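Side-chain contacts in anaphase-promoting complex subunit CUT9 (Schizosaccharomyces pombe, PDB 2XPI), which serves as a TPR-repeat subunit of the anaphase-promoting complex/cyclosome, the E3 ubiquitin ligase that controls progression through mitosis and G1: residues L245-A248 / D249-W252; K257-Y260 / S261-S264; E108-L111 / D112-N116; R91-A94 / L95-Q99; I556-V559 / Y560-K564. All coordinates share one frame; numbering follows the deposited sequence.

Contact 1. Residues L245-A248 / D249-W252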
# COMPACT_ATOMS: atom_id res chain seq x y z
N LEU A 245 -0.32 4.95 -27.31
CA LEU A 245 -0.59 6.31 -27.75
C LEU A 245 0.08 6.62 -29.09
O LEU A 245 -0.18 7.66 -29.69
CB LEU A 245 -0.13 7.31 -26.69
CG LEU A 245 -1.12 7.76 -25.61
CD1 LEU A 245 -2.18 6.72 -25.37
CD2 LEU A 245 -0.37 8.05 -24.34
N LEU A 246 0.96 5.73 -29.54
CA LEU A 246 1.69 5.95 -30.79
C LEU A 246 1.43 4.91 -31.88
O LEU A 246 1.15 3.74 -31.59
CB LEU A 246 3.19 6.03 -30.52
CG LEU A 246 3.66 7.20 -29.67
CD1 LEU A 246 5.11 7.42 -29.93
CD2 LEU A 246 2.87 8.44 -30.00
N THR A 247 1.54 5.33 -33.13
CA THR A 247 1.53 4.38 -34.23
C THR A 247 2.92 3.76 -34.35
O THR A 247 3.91 4.33 -33.90
CB THR A 247 1.16 5.03 -35.58
OG1 THR A 247 2.14 6.02 -35.93
CG2 THR A 247 -0.22 5.68 -35.51
N ALA A 248 2.98 2.57 -34.93
CA ALA A 248 4.26 1.91 -35.13
C ALA A 248 5.35 2.87 -35.65
O ALA A 248 6.48 2.87 -35.16
CB ALA A 248 4.10 0.73 -36.08
N ASP A 249 4.99 3.68 -36.65
CA ASP A 249 5.91 4.67 -37.22
C ASP A 249 6.32 5.73 -36.20
O ASP A 249 7.50 5.95 -36.00
CB ASP A 249 5.30 5.34 -38.46
CG ASP A 249 5.46 4.49 -39.72
OD1 ASP A 249 6.26 3.52 -39.69
OD2 ASP A 249 4.78 4.80 -40.74
N GLU A 250 5.34 6.37 -35.57
CA GLU A 250 5.60 7.37 -34.56
C GLU A 250 6.62 6.89 -33.51
O GLU A 250 7.48 7.66 -33.08
CB GLU A 250 4.31 7.76 -33.84
CG GLU A 250 3.32 8.55 -34.66
CD GLU A 250 2.00 8.73 -33.91
OE1 GLU A 250 1.49 7.74 -33.34
OE2 GLU A 250 1.48 9.87 -33.88
N GLU A 251 6.50 5.63 -33.09
CA GLU A 251 7.38 5.04 -32.08
C GLU A 251 8.83 4.96 -32.54
O GLU A 251 9.75 5.29 -31.79
CB GLU A 251 6.89 3.66 -31.65
CG GLU A 251 5.81 3.68 -30.55
CD GLU A 251 5.03 2.36 -30.44
OE1 GLU A 251 5.38 1.39 -31.17
OE2 GLU A 251 4.07 2.29 -29.62
N TRP A 252 9.05 4.52 -33.77
CA TRP A 252 10.39 4.48 -34.34
C TRP A 252 10.97 5.87 -34.54
O TRP A 252 12.13 6.12 -34.23
CB TRP A 252 10.42 3.68 -35.64
CG TRP A 252 10.49 2.21 -35.39
CD1 TRP A 252 9.44 1.33 -35.33
CD2 TRP A 252 11.67 1.45 -35.15
NE1 TRP A 252 9.90 0.06 -35.07
CE2 TRP A 252 11.27 0.11 -34.95
CE3 TRP A 252 13.03 1.76 -35.07
CZ2 TRP A 252 12.19 -0.91 -34.69
CZ3 TRP A 252 13.93 0.75 -34.81
CH2 TRP A 252 13.51 -0.57 -34.62
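Glu-250 reaches back along its own helix to Thr-247, and the two residues bond in both directions. The glutamate CB lies 3.5 Å from Thr-247 O. With CG anti to the carbonyl carbon (chi1 -70°), the chain is laid beside its own backbone N and heads back toward the helix start, so that CG passes 3.1 Å from Thr-247 OG1. The extended chain then brings CD close to the same hydroxyl, and OE1 at the tip takes the backbone N-H of Thr-247. That bond is nearly straight, but its modelled N-to-OE1 length of 2.4 Å is doubtful. A weak bond from Thr-247 OG1 reaches the same OE1. In return Glu-250 N gives its hydrogen to Thr-247 OG1 over 3.2 Å, at an N-H...O angle of 166°. This is a capping box: threonine as N-cap, glutamate three residues on, at the start of helix 248-257 within TPR 5. The carboxylate lies at the N-terminal end of the helix, where the helix dipole would probably stabilise its negative charge. Leu-246, just ahead of the cap, lays its CB 3.5 Å from Glu-251 CG, while its CD2 is 3.7 Å from Glu-250 OE1; its side chain also packs on Leu-240 of helix 234-242. Ala-248 O sits at the edge of the Trp-252 ring, near its plane, 3.3 Å from CD1; that indole, one turn on, stacks on His-284.

Contact 2. Residues K257-Y260 / S261-S264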
# COMPACT_ATOMS: atom_id res chain seq x y z
N LYS A 257 14.98 9.82 -32.91
CA LYS A 257 15.27 11.25 -32.82
C LYS A 257 15.63 11.70 -31.40
O LYS A 257 16.04 12.84 -31.18
CB LYS A 257 14.10 12.07 -33.39
N LEU A 258 15.50 10.79 -30.44
CA LEU A 258 15.89 11.04 -29.06
C LEU A 258 17.39 11.45 -28.91
O LEU A 258 18.23 11.10 -29.74
CB LEU A 258 15.59 9.80 -28.23
CG LEU A 258 14.51 9.81 -27.15
CD1 LEU A 258 13.22 10.46 -27.60
CD2 LEU A 258 14.26 8.38 -26.62
N ASN A 259 17.70 12.21 -27.86
CA ASN A 259 19.05 12.71 -27.62
C ASN A 259 19.77 11.87 -26.55
O ASN A 259 19.71 12.15 -25.35
CB ASN A 259 18.95 14.18 -27.20
CG ASN A 259 20.30 14.78 -26.75
OD1 ASN A 259 21.38 14.24 -26.99
ND2 ASN A 259 20.21 15.94 -26.09
N TYR A 260 20.46 10.83 -27.00
CA TYR A 260 20.98 9.85 -26.07
C TYR A 260 22.14 10.35 -25.21
O TYR A 260 22.55 9.67 -24.27
CB TYR A 260 21.30 8.54 -26.80
CG TYR A 260 20.04 7.83 -27.27
CD1 TYR A 260 19.20 7.20 -26.36
CD2 TYR A 260 19.67 7.84 -28.60
CE1 TYR A 260 18.04 6.57 -26.78
CE2 TYR A 260 18.52 7.22 -29.03
CZ TYR A 260 17.71 6.59 -28.11
OH TYR A 260 16.56 5.97 -28.54
N SER A 261 22.64 11.54 -25.50
CA SER A 261 23.70 12.12 -24.67
C SER A 261 23.19 12.42 -23.25
O SER A 261 23.97 12.59 -22.32
CB SER A 261 24.28 13.38 -25.32
OG SER A 261 24.90 13.06 -26.56
N THR A 262 21.88 12.48 -23.10
CA THR A 262 21.30 12.67 -21.79
C THR A 262 21.42 11.38 -20.98
O THR A 262 21.25 11.39 -19.75
CB THR A 262 19.84 13.16 -21.85
OG1 THR A 262 18.99 12.13 -22.39
CG2 THR A 262 19.74 14.42 -22.70
N TYR A 263 21.70 10.27 -21.66
CA TYR A 263 22.17 9.05 -20.98
C TYR A 263 23.69 9.06 -20.92
O TYR A 263 24.27 9.17 -19.85
CB TYR A 263 21.68 7.78 -21.68
CG TYR A 263 22.48 6.53 -21.35
CD1 TYR A 263 22.52 6.00 -20.05
CD2 TYR A 263 23.18 5.85 -22.34
CE1 TYR A 263 23.24 4.84 -19.76
CE2 TYR A 263 23.90 4.71 -22.06
CZ TYR A 263 23.93 4.20 -20.78
OH TYR A 263 24.66 3.06 -20.53
N SER A 264 24.32 8.96 -22.09
CA SER A 264 25.77 8.98 -22.21
C SER A 264 26.13 9.15 -23.69
O SER A 264 25.85 8.27 -24.50
CB SER A 264 26.36 7.69 -21.63
OG SER A 264 27.54 7.32 -22.32
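Between Asn-259 and Ser-264 the backbone closes into a short, weakly bonded helical turn: Asn-259 O accepts from Thr-262 N over 3.1 Å, and Tyr-260 O accepts from both Tyr-263 N and Ser-264 N. The two donors to Tyr-260 O arrive differently, Ser-264 N in the carbonyl plane at 2.9 Å and Tyr-263 N well above it. Asn-259 O has a second donor too, the hydroxyl of Thr-262, with OG1 at 3.0 Å and almost in line with the C=O bond. Thr-262 can do this because OG1 stands between its backbone N and carbonyl carbon (chi1 67°), facing back down the turn; the same oxygen also bonds to Ala-231 N. Asn-259 swings its CG away from its own N and beside its carbonyl carbon (chi1 173°), which brings OD1 within 3.3 Å of Ser-261 N. The bond is weak, but it makes an Asx turn that leads the chain from helix 248-257 into helix 261-264. On the other branch of the amide, ND2 lies 3.7 Å from Thr-262 CG2, the two side chains crossing at a slant. The Tyr-260 ring leaves the turn, and its OH bonds to Val-255 O. Tyr-263 OH bonds to Asp-267 OD1 and Ser-264 OG to the backbone N of the same residue. Across the dimer, Tyr-263 packs on Arg-83 of the second subunit and Ser-264 on Tyr-86 of that subunit.

Contact 3. Residues E108-L111 / D112-N116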
# COMPACT_ATOMS: atom_id res chain seq x y z
N GLU A 108 12.32 14.86 10.70
CA GLU A 108 11.63 15.94 11.36
C GLU A 108 12.59 16.82 12.19
O GLU A 108 12.45 18.04 12.22
CB GLU A 108 10.45 15.41 12.19
CG GLU A 108 9.30 14.82 11.34
CD GLU A 108 8.42 13.79 12.09
OE1 GLU A 108 8.66 13.57 13.32
OE2 GLU A 108 7.51 13.19 11.46
N LYS A 109 13.59 16.22 12.83
CA LYS A 109 14.55 17.01 13.62
C LYS A 109 15.51 17.88 12.80
O LYS A 109 15.82 19.00 13.21
CB LYS A 109 15.33 16.14 14.61
CG LYS A 109 14.67 16.04 15.96
CD LYS A 109 14.01 14.70 16.18
CE LYS A 109 12.67 14.86 16.88
NZ LYS A 109 11.67 15.62 16.04
N VAL A 110 15.98 17.37 11.66
CA VAL A 110 16.86 18.14 10.77
C VAL A 110 16.14 19.29 10.09
O VAL A 110 16.75 20.35 9.81
CB VAL A 110 17.41 17.30 9.62
CG1 VAL A 110 18.66 17.93 9.10
CG2 VAL A 110 17.67 15.87 10.07
N LEU A 111 14.87 19.08 9.77
CA LEU A 111 14.08 20.12 9.12
C LEU A 111 13.78 21.21 10.14
O LEU A 111 13.89 22.40 9.83
CB LEU A 111 12.79 19.55 8.49
CG LEU A 111 11.92 20.58 7.76
CD1 LEU A 111 12.70 21.32 6.67
CD2 LEU A 111 10.65 19.97 7.18
N ASP A 112 13.45 20.81 11.37
CA ASP A 112 13.25 21.78 12.46
C ASP A 112 14.49 22.65 12.64
O ASP A 112 14.37 23.87 12.78
CB ASP A 112 12.87 21.08 13.77
CG ASP A 112 11.44 20.51 13.75
OD1 ASP A 112 10.59 21.02 12.96
OD2 ASP A 112 11.16 19.56 14.51
N ILE A 113 15.67 22.05 12.61
CA ILE A 113 16.91 22.80 12.76
C ILE A 113 17.23 23.74 11.58
O ILE A 113 17.49 24.92 11.77
CB ILE A 113 18.10 21.84 12.95
CG1 ILE A 113 18.07 21.22 14.35
CG2 ILE A 113 19.42 22.57 12.74
CD1 ILE A 113 19.05 20.09 14.51
N THR A 114 17.17 23.20 10.37
CA THR A 114 17.75 23.83 9.19
C THR A 114 16.77 24.66 8.34
O THR A 114 17.13 25.70 7.77
CB THR A 114 18.36 22.74 8.28
OG1 THR A 114 17.32 21.88 7.82
CG2 THR A 114 19.34 21.91 9.08
N GLY A 115 15.53 24.18 8.22
CA GLY A 115 14.55 24.82 7.38
C GLY A 115 14.89 24.70 5.91
O GLY A 115 14.28 25.37 5.07
N ASN A 116 15.86 23.84 5.59
CA ASN A 116 16.28 23.62 4.20
C ASN A 116 15.26 22.88 3.34
O ASN A 116 14.77 21.81 3.71
CB ASN A 116 17.60 22.85 4.18
CG ASN A 116 18.35 22.97 2.86
OD1 ASN A 116 19.50 23.41 2.83
ND2 ASN A 116 17.71 22.59 1.76
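From Glu-108 to Gly-115 the backbone runs out the last turns of helix 100-114, with Asp-112, Ile-113, Thr-114 and Gly-115 each giving its N-H to the carbonyl four residues back; the last of these joins Gly-115 N to Leu-111 O at 2.9 Å. Gly-115 then leaves the helix with positive phi. Thr-114 turns its side chain back over the same turn: OG1, between its N and carbonyl carbon (chi1 64°), comes 2.6 Å from Val-110 O. The same hydroxyl has Asp-119 OD2 as a partner, and a weak bond from Asn-116 N reaches it as well. Thr-114 CG2 runs alongside Val-110 CG1 at 4.0 Å. Leu-111 sends CD1 forward to 3.6 Å from Asn-116 O, past the end of the helix. Lys-109 NZ stays 4.3 Å from Asp-112 OD2, too far for a salt bridge; NZ makes one instead with Asp-306 of the second subunit. In the fold, Val-110 and Thr-114 pack on Arg-88 of helix 83-96, Leu-111 rests on Ala-120 and Leu-123 of helix 117-129, and Glu-108 bonds to Tyr-127 of that same helix.

Contact 4. Residues R91-A94 / L95-Q99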
# COMPACT_ATOMS: atom_id res chain seq x y z
N ARG A 91 18.98 9.71 8.49
CA ARG A 91 17.67 9.72 7.86
C ARG A 91 17.73 8.96 6.55
O ARG A 91 16.89 8.12 6.26
CB ARG A 91 17.23 11.15 7.60
CG ARG A 91 16.07 11.26 6.67
CD ARG A 91 15.98 12.68 6.15
NE ARG A 91 17.10 13.01 5.28
CZ ARG A 91 17.48 14.25 4.99
NH1 ARG A 91 16.81 15.26 5.51
NH2 ARG A 91 18.51 14.47 4.18
N HIS A 92 18.77 9.22 5.76
CA HIS A 92 18.87 8.60 4.45
C HIS A 92 18.88 7.07 4.54
O HIS A 92 18.22 6.38 3.76
CB HIS A 92 20.12 9.07 3.74
CG HIS A 92 20.05 8.94 2.26
ND1 HIS A 92 19.13 9.64 1.50
CD2 HIS A 92 20.79 8.22 1.39
CE1 HIS A 92 19.31 9.36 0.23
NE2 HIS A 92 20.31 8.50 0.13
N ASP A 93 19.66 6.55 5.47
CA ASP A 93 19.81 5.12 5.57
C ASP A 93 18.53 4.51 6.11
O ASP A 93 18.13 3.43 5.70
CB ASP A 93 21.02 4.77 6.42
CG ASP A 93 21.20 3.29 6.56
OD1 ASP A 93 20.99 2.77 7.67
OD2 ASP A 93 21.53 2.63 5.55
N ALA A 94 17.86 5.21 7.02
CA ALA A 94 16.57 4.73 7.52
C ALA A 94 15.59 4.48 6.37
O ALA A 94 15.00 3.41 6.26
CB ALA A 94 15.97 5.70 8.55
N LEU A 95 15.40 5.50 5.54
CA LEU A 95 14.60 5.45 4.34
C LEU A 95 14.96 4.19 3.56
O LEU A 95 14.13 3.32 3.32
CB LEU A 95 14.98 6.65 3.48
CG LEU A 95 13.91 7.58 2.93
CD1 LEU A 95 14.56 8.55 1.91
CD2 LEU A 95 12.81 6.77 2.30
N MET A 96 16.23 4.11 3.18
CA MET A 96 16.74 3.04 2.36
C MET A 96 16.43 1.70 2.99
O MET A 96 16.25 0.72 2.30
CB MET A 96 18.24 3.21 2.21
CG MET A 96 18.76 3.39 0.79
SD MET A 96 18.43 4.95 -0.03
CE MET A 96 16.72 4.72 -0.45
N GLN A 97 16.39 1.65 4.32
CA GLN A 97 16.17 0.38 5.01
C GLN A 97 14.71 0.20 5.39
O GLN A 97 14.36 -0.77 6.08
CB GLN A 97 17.04 0.29 6.25
CG GLN A 97 18.52 0.21 5.98
CD GLN A 97 19.25 -0.38 7.16
OE1 GLN A 97 20.19 0.21 7.70
NE2 GLN A 97 18.79 -1.54 7.60
N GLN A 98 13.87 1.13 4.93
CA GLN A 98 12.43 1.03 5.13
C GLN A 98 12.09 0.98 6.60
O GLN A 98 11.12 0.34 7.01
CB GLN A 98 11.85 -0.18 4.42
CG GLN A 98 12.22 -0.22 2.96
CD GLN A 98 11.71 -1.47 2.26
OE1 GLN A 98 10.58 -1.50 1.77
NE2 GLN A 98 12.54 -2.50 2.22
N GLN A 99 12.91 1.66 7.39
CA GLN A 99 12.60 1.91 8.78
C GLN A 99 12.06 3.32 8.81
O GLN A 99 12.79 4.29 8.99
CB GLN A 99 13.86 1.74 9.60
CG GLN A 99 14.28 0.27 9.65
CD GLN A 99 15.63 0.04 10.32
OE1 GLN A 99 16.11 0.86 11.11
NE2 GLN A 99 16.24 -1.10 10.03
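A Schellman motif ends helix 83-96 here, with Gln-99 N bonded back to Ala-94 O over 3.0 Å and Gln-98 N to Leu-95 O over 2.7 Å. Gln-98, with positive phi, is its C-prime residue. Before that the helix is regular: Leu-95 N bonds to Arg-91 O, and Met-96 N to His-92 O. On one flank His-92 and Met-96 lie alongside, pointing the same way. The methionine chain is bent at chi2 and chi3, which turns SD over toward the imidazole, 4.4 Å from the ring centroid and 28° off the normal. This is an oblique Met-aromatic contact, with SD 4.0 Å from His-92 NE2. Trp-122 of helix 117-129 meets the same ring edge-to-face. On the next flank Asp-93, its CG anti to the backbone N (chi1 179°), crosses Gln-97 obliquely, carboxylate and amide planes 66° apart. The extended Gln-97 chain passes with CG 3.3 Å from Asp-93 O; its amide is probably turned over in the model. The carboxylate itself is held by backbone N-H groups of the second subunit, OD1 by Ile-196 and OD2 by Thr-50. Ala-94 CB packs on Cys-102 and Ala-103 of helix 100-114. The Schellman motif is a common way for a helix to end; the two antiparallel helices joined by this short turn are those of a tetratricopeptide repeat, here TPR 1, in the region of repeats 1-7 that mediates homodimerization.

Contact 5. Residues I556-V559 / Y560-K564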
# COMPACT_ATOMS: atom_id res chain seq x y z
N ILE A 556 -15.58 -34.50 -52.55
CA ILE A 556 -14.90 -35.58 -53.27
C ILE A 556 -15.86 -36.35 -54.19
O ILE A 556 -15.51 -36.68 -55.34
CB ILE A 556 -14.20 -36.54 -52.27
CG1 ILE A 556 -13.02 -35.83 -51.61
CG2 ILE A 556 -13.67 -37.77 -52.94
CD1 ILE A 556 -12.35 -36.67 -50.58
N ALA A 557 -17.06 -36.61 -53.70
CA ALA A 557 -18.10 -37.25 -54.49
C ALA A 557 -18.50 -36.34 -55.67
O ALA A 557 -18.53 -36.77 -56.83
CB ALA A 557 -19.30 -37.58 -53.62
N LEU A 558 -18.78 -35.08 -55.38
CA LEU A 558 -19.08 -34.16 -56.45
C LEU A 558 -18.02 -34.30 -57.55
O LEU A 558 -18.35 -34.35 -58.74
CB LEU A 558 -19.17 -32.72 -55.96
CG LEU A 558 -19.48 -31.74 -57.09
CD1 LEU A 558 -20.62 -32.27 -57.99
CD2 LEU A 558 -19.82 -30.37 -56.52
N VAL A 559 -16.76 -34.37 -57.17
CA VAL A 559 -15.72 -34.51 -58.18
C VAL A 559 -15.83 -35.86 -58.90
O VAL A 559 -15.74 -35.91 -60.13
CB VAL A 559 -14.32 -34.31 -57.58
CG1 VAL A 559 -13.26 -34.72 -58.58
CG2 VAL A 559 -14.13 -32.87 -57.19
N TYR A 560 -16.05 -36.93 -58.15
CA TYR A 560 -16.08 -38.27 -58.74
C TYR A 560 -17.15 -38.42 -59.80
O TYR A 560 -16.89 -38.97 -60.88
CB TYR A 560 -16.20 -39.37 -57.67
CG TYR A 560 -14.83 -39.77 -57.18
CD1 TYR A 560 -13.86 -40.19 -58.08
CD2 TYR A 560 -14.49 -39.70 -55.84
CE1 TYR A 560 -12.60 -40.54 -57.66
CE2 TYR A 560 -13.22 -40.04 -55.41
CZ TYR A 560 -12.28 -40.46 -56.34
OH TYR A 560 -11.01 -40.81 -55.95
N LEU A 561 -18.35 -37.93 -59.53
CA LEU A 561 -19.36 -38.03 -60.55
C LEU A 561 -19.18 -37.01 -61.67
O LEU A 561 -19.86 -37.08 -62.68
CB LEU A 561 -20.79 -38.11 -59.98
CG LEU A 561 -21.49 -36.94 -59.33
CD1 LEU A 561 -22.13 -37.41 -58.02
CD2 LEU A 561 -20.51 -35.85 -59.10
N HIS A 562 -18.23 -36.09 -61.51
CA HIS A 562 -17.80 -35.27 -62.63
C HIS A 562 -16.85 -36.06 -63.49
O HIS A 562 -16.86 -35.95 -64.72
CB HIS A 562 -17.09 -34.00 -62.15
CG HIS A 562 -18.02 -32.84 -61.95
ND1 HIS A 562 -18.06 -32.11 -60.79
CD2 HIS A 562 -18.97 -32.32 -62.77
CE1 HIS A 562 -18.99 -31.17 -60.90
NE2 HIS A 562 -19.55 -31.28 -62.09
N LYS A 563 -16.01 -36.86 -62.83
CA LYS A 563 -15.14 -37.79 -63.53
C LYS A 563 -15.96 -38.93 -64.12
O LYS A 563 -15.42 -39.79 -64.81
CB LYS A 563 -14.09 -38.34 -62.57
CG LYS A 563 -13.26 -37.27 -61.93
CD LYS A 563 -12.43 -37.83 -60.78
CE LYS A 563 -11.48 -38.88 -61.29
NZ LYS A 563 -10.65 -38.32 -62.38
N LYS A 564 -17.27 -38.90 -63.84
CA LYS A 564 -18.22 -39.95 -64.25
C LYS A 564 -17.93 -41.31 -63.63
O LYS A 564 -17.98 -42.33 -64.30
CB LYS A 564 -18.31 -40.08 -65.78
CG LYS A 564 -18.91 -38.86 -66.53
CD LYS A 564 -20.23 -38.38 -65.91
CE LYS A 564 -21.14 -37.70 -66.93
NZ LYS A 564 -21.96 -38.67 -67.74
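Ile-556 and Tyr-560 stand one turn apart on helix 550-562 with their side chains parallel, and the isoleucine CG2 branch meets the ring at CE2, 3.4 Å away. CG2 lies anti to the backbone N while CG1 is beside it (chi1 -69°), which turns the short branch forward along the helix toward the tyrosine. CD2 of the ring is 3.6 Å from the same methyl. A second pair lies the same way on another flank: Leu-558, its CG opposite the backbone N, carries CD1 up to 3.5 Å from His-562 CE1, the ring atom nearest to that methyl. The imidazole also packs against the Tyr-532 ring with the planes nearly parallel. Val-559 meets Lys-563 crosswise through aliphatic carbons, Val-559 CG1 to Lys-563 CD at 3.9 Å; the lysine bends at chi3 and chi4 and takes NZ off to a salt bridge with Asp-533. In the backbone, Lys-563 N bonds to Val-559 O over 2.9 Å, while the bonds of His-562 N just before it are weak. Lys-564, with positive phi, is the C-prime residue of a Schellman motif that ends the helix. His-562 and Leu-558 also meet a chain of another protein, so the C-terminal part of this first helix of TPR 14 faces a partner. The side-chain chemistry across the helix turns is mainly apolar, and the charge of Lys-563 is led out to helix 532-545, where Asp-533 probably neutralises it.

In the fold
Contact 1 starts a helix at the surface and contact 2 leads the chain from that helix into the next; the two lie in series, their centres 19 Å apart. Contacts 3 and 4 end successive helices of TPR 1, with centres 17 Å apart, and both touch the second subunit, as contact 2 does. The centre of contact 5, in TPR 14, lies about 96 Å from that of contact 3. Chemistry follows place: contact 1 relies on a carboxylate and a hydroxyl, buried contacts 2 and 4 bond polar groups to their surroundings, partly buried contact 3 mixes apolar packing with an intersubunit salt bridge, and buried, mainly apolar contact 5 meets another protein. Contacts 4 and 5 share the Schellman ending.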